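Local coordinates for protein putative glutathionylspermidine synthase (Methylobacillus flagellatus, PDB 3N6X) that is probably an ATP-grasp ligase, perhaps a glutathionylspermidine synthase, that would use ATP to join a carboxylic acid to an amine, at residues P22-A25 with E26-A29; E197-P200 with Q201-N205; H235-I238 with A239-G243. All coordinates share one frame; numbering follows the deposited sequence. Where two conformers were deposited one is given.

In the fold
The three contacts follow one another in series along the chain, none nested or crossing, and each lies within one short run of residues, so none closes a long loop. Contact 1 comes first, where the chain enters helix 25-33. Contact 2 covers the start of helix 199-209 and the two residues leading into it; contact 3 is the last turns of helix 232-242, in a beta-alpha-beta unit between strands 220-223 and 245-247. Contact 1 stands apart, its centre about 31 Å from that of contact 2 and about 35 Å from that of contact 3. Contacts 2 and 3, centres about 10 Å apart, touch: Gln201 NE2 lies 3.1 Å from Met242 O, a probable hydrogen bond.

Contact 1. Residues P22-A25 with E26-A29; sequences PIYA and EYAA. With GOL (glycerol), chain M.
Tyr24 and Ala25 begin an alpha-helical bonding pattern with Ala28 and Ala29: Ala28 N donates to Tyr24 O over 3.0 Å with an N-H...O angle of 156°, and Ala29 N donates to Ala25 O in the same way. Both are i to i+4 bonds, the evidence that the first turn of helix 25-33 is formed here. The tyrosine side chains meet only at the root of the second, where Tyr24 CD1 lies 4.2 Å from Tyr27 CB. Tyr27 CG stands anti to the backbone N (chi1 -178°), which carries its ring away from residues 22-25. Ala28 CB sits 3.4 Å from Ala25 O, beside the new backbone bonds.

A glycerol, probably from the crystallisation liquor, bridges the start of the turn. Its O3 donates to Pro22 O at 2.9 Å and accepts from Glu26 N at 3.0 Å, the latter bond nearly straight at 165°. That hydroxyl thus occupies an amide N-H of the first turn, while Glu26 CB packs 3.3 Å from the same GOL O3.

Beyond the turn, Tyr24 OH bonds to Pro76 O and to Ile78 N of strand 77-79. Glu26 OE2 forms a salt bridge with Arg190 at the end of helix 185-190, and Tyr27 packs on Leu187 of that helix, so the turn joins the strand to the helix.

Contact 2. Residues E197-P200 with Q201-N205; sequences EHYP and QVLLN
His198 and Val202 lie side by side and point the same way, as do Tyr199 and Leu203; these two i to i+4 pairs run along the first turn of helix 199-209. In the first pair His198 CD2 approaches Val202 CG2 to 3.7 Å, the methyl meeting the imidazole obliquely. The ring reaches it because His198 CG is tucked between the backbone N and the carbonyl carbon (chi1 58°). Val202 CG2 also rests 3.4 Å from His198 O, packing against both the ring and the carbonyl of one residue. In the second pair Leu203 CD2 comes obliquely to the phenol, 4.1 Å from Tyr199 CE1, with Tyr199 OH almost as near. One turn apart, with both CG atoms anti to the backbone N (chi1 173° and 171°), the two side chains run in the same direction.

Backbone bonds fix the spacing of these pairs. Val202 N donates to His198 O, and Leu203 N to Tyr199 O at 2.9 Å. His198 O also takes a weak bond from Gln201 N. A water accepts from Gln201 N at 3.2 Å and donates to Glu197 O at 2.8 Å, linking the residue before His198 to the first turn. The ring of Pro200 has no N-H to offer, but its carbonyl accepts from Leu204 N.

Around this turn, Tyr199 packs on Met173 of helix 170-183 and on Phe432 and Leu434 of strand 423-435, the last of which Val202 also touches. Pro200 lies against Leu174 of helix 170-183 and against Ile238, Gln241 and Met242 of helix 232-242, placing the start of helix 199-209 between these elements.

Contact 3. Residues H235-I238 with A239-G243; sequences HAFI and AQQMG
A Schellman motif ends helix 232-242 here, with Gly243 as its C-prime residue at positive phi, just before strand 245-247 of the beta-alpha-beta unit. Gly243 N bonds to Ala239 O at 2.8 Å and weakly to Gln240 O, and Ile244 N reaches back to Ala239 O. Upstream the helix is regular, with Gln241 N donating to Phe237 O at 2.8 Å. One turn apart, the same two residues make a CH-pi contact: Gln241 CG lies over one face of the Phe237 ring, 3.9 Å from the centroid and 19° off the normal. The amide plane of Gln241 is turned 28° from the ring, with Gln241 NE2 at 3.9 Å from Phe237 CE1. Gln241 CG is anti to the carbonyl carbon (chi1 -76°), which places it back over the phenyl. On a neighbouring side of the helix, in one of two deposited Ile238 conformers, the methyl of selenomethionine Met242 comes 3.7 Å from Ile238 CG1. With an alanine in place of Phe237, the Gln241 methylene would probably lose the face it rests on, and its amide would be freer to turn.

The side-chain contacts are mainly apolar, while four i to i+4 bonds, from His235 O through Ile238 O, hold the backbone. The Phe237-Gln241 contact adds dispersion packing, and the weak bond from Gln241 NE2 to Gln240 OE1 probably leaves that amide loosely oriented.

Contact 1. Residues P22-A25 with E26-A29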
# COMPACT_ATOMS: atom_id res chain seq x y z
N PRO A 22 -9.61 0.08 -26.69
CA PRO A 22 -8.89 1.21 -27.33
C PRO A 22 -7.55 1.59 -26.69
O PRO A 22 -6.58 1.85 -27.42
CB PRO A 22 -9.90 2.35 -27.25
CG PRO A 22 -11.22 1.68 -27.30
CD PRO A 22 -11.07 0.32 -26.67
N ILE A 23 -7.47 1.57 -25.34
CA ILE A 23 -6.26 1.95 -24.60
C ILE A 23 -5.03 1.09 -24.91
O ILE A 23 -3.91 1.58 -24.84
CB ILE A 23 -6.54 2.07 -23.06
CG1 ILE A 23 -5.45 2.92 -22.37
CG2 ILE A 23 -6.71 0.69 -22.40
CD1 ILE A 23 -5.86 3.54 -21.18
N TYR A 24 -5.25 -0.19 -25.25
CA TYR A 24 -4.16 -1.12 -25.54
C TYR A 24 -3.87 -1.30 -27.05
O TYR A 24 -2.99 -2.10 -27.41
CB TYR A 24 -4.45 -2.47 -24.90
CG TYR A 24 -3.95 -2.60 -23.48
CD1 TYR A 24 -2.64 -3.00 -23.22
CD2 TYR A 24 -4.79 -2.37 -22.39
CE1 TYR A 24 -2.18 -3.17 -21.92
CE2 TYR A 24 -4.34 -2.53 -21.08
CZ TYR A 24 -3.02 -2.91 -20.85
OH TYR A 24 -2.57 -3.07 -19.57
N ALA A 25 -4.61 -0.59 -27.94
CA ALA A 25 -4.46 -0.71 -29.41
C ALA A 25 -3.02 -0.40 -29.85
O ALA A 25 -2.40 -1.21 -30.54
CB ALA A 25 -5.44 0.21 -30.12
N GLU A 26 -2.48 0.75 -29.38
CA GLU A 26 -1.12 1.18 -29.69
C GLU A 26 -0.07 0.18 -29.19
O GLU A 26 0.95 -0.01 -29.86
CB GLU A 26 -0.86 2.59 -29.14
CG GLU A 26 0.33 3.28 -29.76
CD GLU A 26 0.19 3.62 -31.23
OE1 GLU A 26 -0.77 4.34 -31.59
OE2 GLU A 26 1.05 3.18 -32.03
N TYR A 27 -0.32 -0.46 -28.03
CA TYR A 27 0.62 -1.46 -27.50
C TYR A 27 0.60 -2.72 -28.37
O TYR A 27 1.65 -3.30 -28.62
CB TYR A 27 0.31 -1.81 -26.02
CG TYR A 27 1.29 -2.80 -25.43
CD1 TYR A 27 2.50 -2.37 -24.89
CD2 TYR A 27 1.03 -4.17 -25.45
CE1 TYR A 27 3.43 -3.28 -24.39
CE2 TYR A 27 1.96 -5.09 -24.95
CZ TYR A 27 3.15 -4.64 -24.41
OH TYR A 27 4.08 -5.53 -23.92
N ALA A 28 -0.60 -3.12 -28.84
CA ALA A 28 -0.77 -4.29 -29.73
C ALA A 28 -0.04 -4.06 -31.06
O ALA A 28 0.63 -4.97 -31.56
CB ALA A 28 -2.25 -4.53 -29.98
N ALA A 29 -0.13 -2.82 -31.61
CA ALA A 29 0.56 -2.41 -32.84
C ALA A 29 2.08 -2.55 -32.66
O ALA A 29 2.72 -3.29 -33.40
CB ALA A 29 0.20 -0.98 -33.19
C1 GOL M . -4.98 5.39 -26.15
O1 GOL M . -5.12 6.75 -25.69
C2 GOL M . -3.59 5.11 -26.77
O2 GOL M . -2.83 6.34 -27.02
C3 GOL M . -3.77 4.33 -28.09
O3 GOL M . -3.90 2.92 -27.85

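Contact 2. Residues E197-P200 with Q201-N205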
# COMPACT_ATOMS: atom_id res chain seq x y z
N GLU A 197 8.88 9.72 -11.19
CA GLU A 197 10.16 9.90 -10.48
C GLU A 197 10.30 11.11 -9.56
O GLU A 197 11.27 11.19 -8.81
CB GLU A 197 11.37 9.72 -11.42
CG GLU A 197 11.53 10.79 -12.48
CD GLU A 197 12.73 10.55 -13.38
OE1 GLU A 197 13.87 10.67 -12.88
OE2 GLU A 197 12.52 10.19 -14.56
N HIS A 198 9.29 12.00 -9.56
CA HIS A 198 9.28 13.17 -8.68
C HIS A 198 8.66 12.84 -7.29
O HIS A 198 8.64 13.70 -6.41
CB HIS A 198 8.53 14.33 -9.34
CG HIS A 198 7.11 14.00 -9.71
ND1 HIS A 198 6.80 12.99 -10.61
CD2 HIS A 198 5.96 14.59 -9.30
CE1 HIS A 198 5.48 12.99 -10.72
NE2 HIS A 198 4.93 13.93 -9.95
N TYR A 199 8.18 11.59 -7.10
CA TYR A 199 7.57 11.11 -5.85
C TYR A 199 8.43 11.46 -4.61
O TYR A 199 7.93 12.14 -3.74
CB TYR A 199 7.23 9.59 -5.91
CG TYR A 199 6.77 9.02 -4.58
CD1 TYR A 199 7.68 8.65 -3.59
CD2 TYR A 199 5.41 8.89 -4.29
CE1 TYR A 199 7.26 8.18 -2.35
CE2 TYR A 199 4.98 8.39 -3.06
CZ TYR A 199 5.91 8.06 -2.09
OH TYR A 199 5.50 7.57 -0.87
N PRO A 200 9.75 11.08 -4.56
CA PRO A 200 10.56 11.41 -3.36
C PRO A 200 10.62 12.89 -2.99
O PRO A 200 10.62 13.22 -1.80
CB PRO A 200 11.94 10.86 -3.72
CG PRO A 200 11.65 9.75 -4.65
CD PRO A 200 10.52 10.24 -5.49
N GLN A 201 10.62 13.78 -4.00
CA GLN A 201 10.67 15.21 -3.74
C GLN A 201 9.31 15.76 -3.33
O GLN A 201 9.24 16.68 -2.51
CB GLN A 201 11.26 15.98 -4.94
CG GLN A 201 12.78 15.79 -5.08
CD GLN A 201 13.55 16.20 -3.85
OE1 GLN A 201 13.38 17.29 -3.29
NE2 GLN A 201 14.45 15.34 -3.41
N VAL A 202 8.21 15.16 -3.84
CA VAL A 202 6.85 15.50 -3.39
C VAL A 202 6.72 15.06 -1.91
O VAL A 202 6.25 15.83 -1.08
CB VAL A 202 5.74 14.83 -4.29
CG1 VAL A 202 4.34 15.03 -3.68
CG2 VAL A 202 5.80 15.38 -5.72
N LEU A 203 7.20 13.85 -1.58
CA LEU A 203 7.17 13.36 -0.20
C LEU A 203 8.01 14.23 0.75
O LEU A 203 7.54 14.61 1.82
CB LEU A 203 7.60 11.87 -0.13
CG LEU A 203 7.80 11.29 1.29
CD1 LEU A 203 6.51 11.37 2.11
CD2 LEU A 203 8.32 9.84 1.22
N LEU A 204 9.25 14.59 0.34
CA LEU A 204 10.10 15.45 1.17
C LEU A 204 9.41 16.80 1.44
O LEU A 204 9.42 17.27 2.57
CB LEU A 204 11.48 15.66 0.50
CG LEU A 204 12.43 16.67 1.21
CD1 LEU A 204 12.69 16.26 2.67
CD2 LEU A 204 13.71 16.81 0.46
N ASN A 205 8.79 17.39 0.42
CA ASN A 205 8.09 18.66 0.56
C ASN A 205 6.91 18.55 1.54
O ASN A 205 6.71 19.45 2.37
CB ASN A 205 7.63 19.17 -0.78
CG ASN A 205 7.13 20.57 -0.73
OD1 ASN A 205 7.87 21.50 -0.41
ND2 ASN A 205 5.83 20.74 -1.00
O HOH W 1 12.04 12.99 -6.74

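Contact 3. Residues H235-I238 with A239-G243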
# COMPACT_ATOMS: atom_id res chain seq x y z
N HIS A 235 14.35 1.87 2.30
CA HIS A 235 14.64 2.98 3.23
C HIS A 235 15.85 3.77 2.74
O HIS A 235 15.80 5.00 2.65
CB HIS A 235 14.89 2.45 4.66
CG HIS A 235 13.81 1.53 5.20
ND1 HIS A 235 13.98 0.87 6.40
CD2 HIS A 235 12.59 1.23 4.70
CE1 HIS A 235 12.87 0.17 6.58
NE2 HIS A 235 12.01 0.34 5.57
N ALA A 236 16.94 3.06 2.39
CA ALA A 236 18.18 3.66 1.91
C ALA A 236 17.94 4.36 0.55
O ALA A 236 18.36 5.52 0.37
CB ALA A 236 19.27 2.59 1.78
N PHE A 237 17.19 3.68 -0.36
CA PHE A 237 16.84 4.20 -1.69
C PHE A 237 16.00 5.49 -1.61
O PHE A 237 16.39 6.50 -2.22
CB PHE A 237 16.14 3.11 -2.54
CG PHE A 237 15.52 3.60 -3.83
CD1 PHE A 237 16.32 3.90 -4.94
CD2 PHE A 237 14.14 3.77 -3.95
CE1 PHE A 237 15.74 4.35 -6.14
CE2 PHE A 237 13.57 4.23 -5.15
CZ PHE A 237 14.38 4.51 -6.23
N ILE A 238 14.86 5.48 -0.86
CA ILE A 238 14.02 6.66 -0.76
C ILE A 238 14.74 7.84 -0.09
O ILE A 238 14.67 8.96 -0.58
CB ILE A 238 12.57 6.35 -0.22
CG1 ILE A 238 11.56 7.42 -0.64
CG2 ILE A 238 12.54 6.08 1.27
CD1 ILE A 238 11.03 7.27 -2.04
N ALA A 239 15.52 7.58 0.98
CA ALA A 239 16.31 8.63 1.67
C ALA A 239 17.36 9.24 0.72
O ALA A 239 17.53 10.47 0.68
CB ALA A 239 16.99 8.04 2.91
N GLN A 240 18.01 8.40 -0.09
CA GLN A 240 18.98 8.87 -1.08
C GLN A 240 18.26 9.69 -2.16
O GLN A 240 18.68 10.81 -2.44
CB GLN A 240 19.76 7.68 -1.69
CG GLN A 240 20.95 8.09 -2.57
CD GLN A 240 20.56 8.30 -4.01
OE1 GLN A 240 19.71 7.57 -4.57
NE2 GLN A 240 21.16 9.30 -4.65
N GLN A 241 17.11 9.18 -2.68
CA GLN A 241 16.29 9.91 -3.67
C GLN A 241 15.80 11.26 -3.12
O GLN A 241 15.67 12.23 -3.86
CB GLN A 241 15.09 9.05 -4.10
CG GLN A 241 15.43 7.93 -5.08
CD GLN A 241 16.09 8.45 -6.34
OE1 GLN A 241 15.56 9.34 -7.03
NE2 GLN A 241 17.27 7.95 -6.62
N MSE A 242 15.55 11.32 -1.81
CA MSE A 242 15.09 12.54 -1.16
C MSE A 242 16.25 13.49 -0.86
O MSE A 242 16.06 14.70 -0.82
CB MSE A 242 14.36 12.19 0.14
CG MSE A 242 12.94 11.69 -0.07
SE MSE A 242 11.96 11.41 1.63
CE MSE A 242 12.57 9.77 2.01
N GLY A 243 17.42 12.93 -0.56
CA GLY A 243 18.59 13.71 -0.16
C GLY A 243 18.58 14.03 1.32
O GLY A 243 18.97 15.12 1.73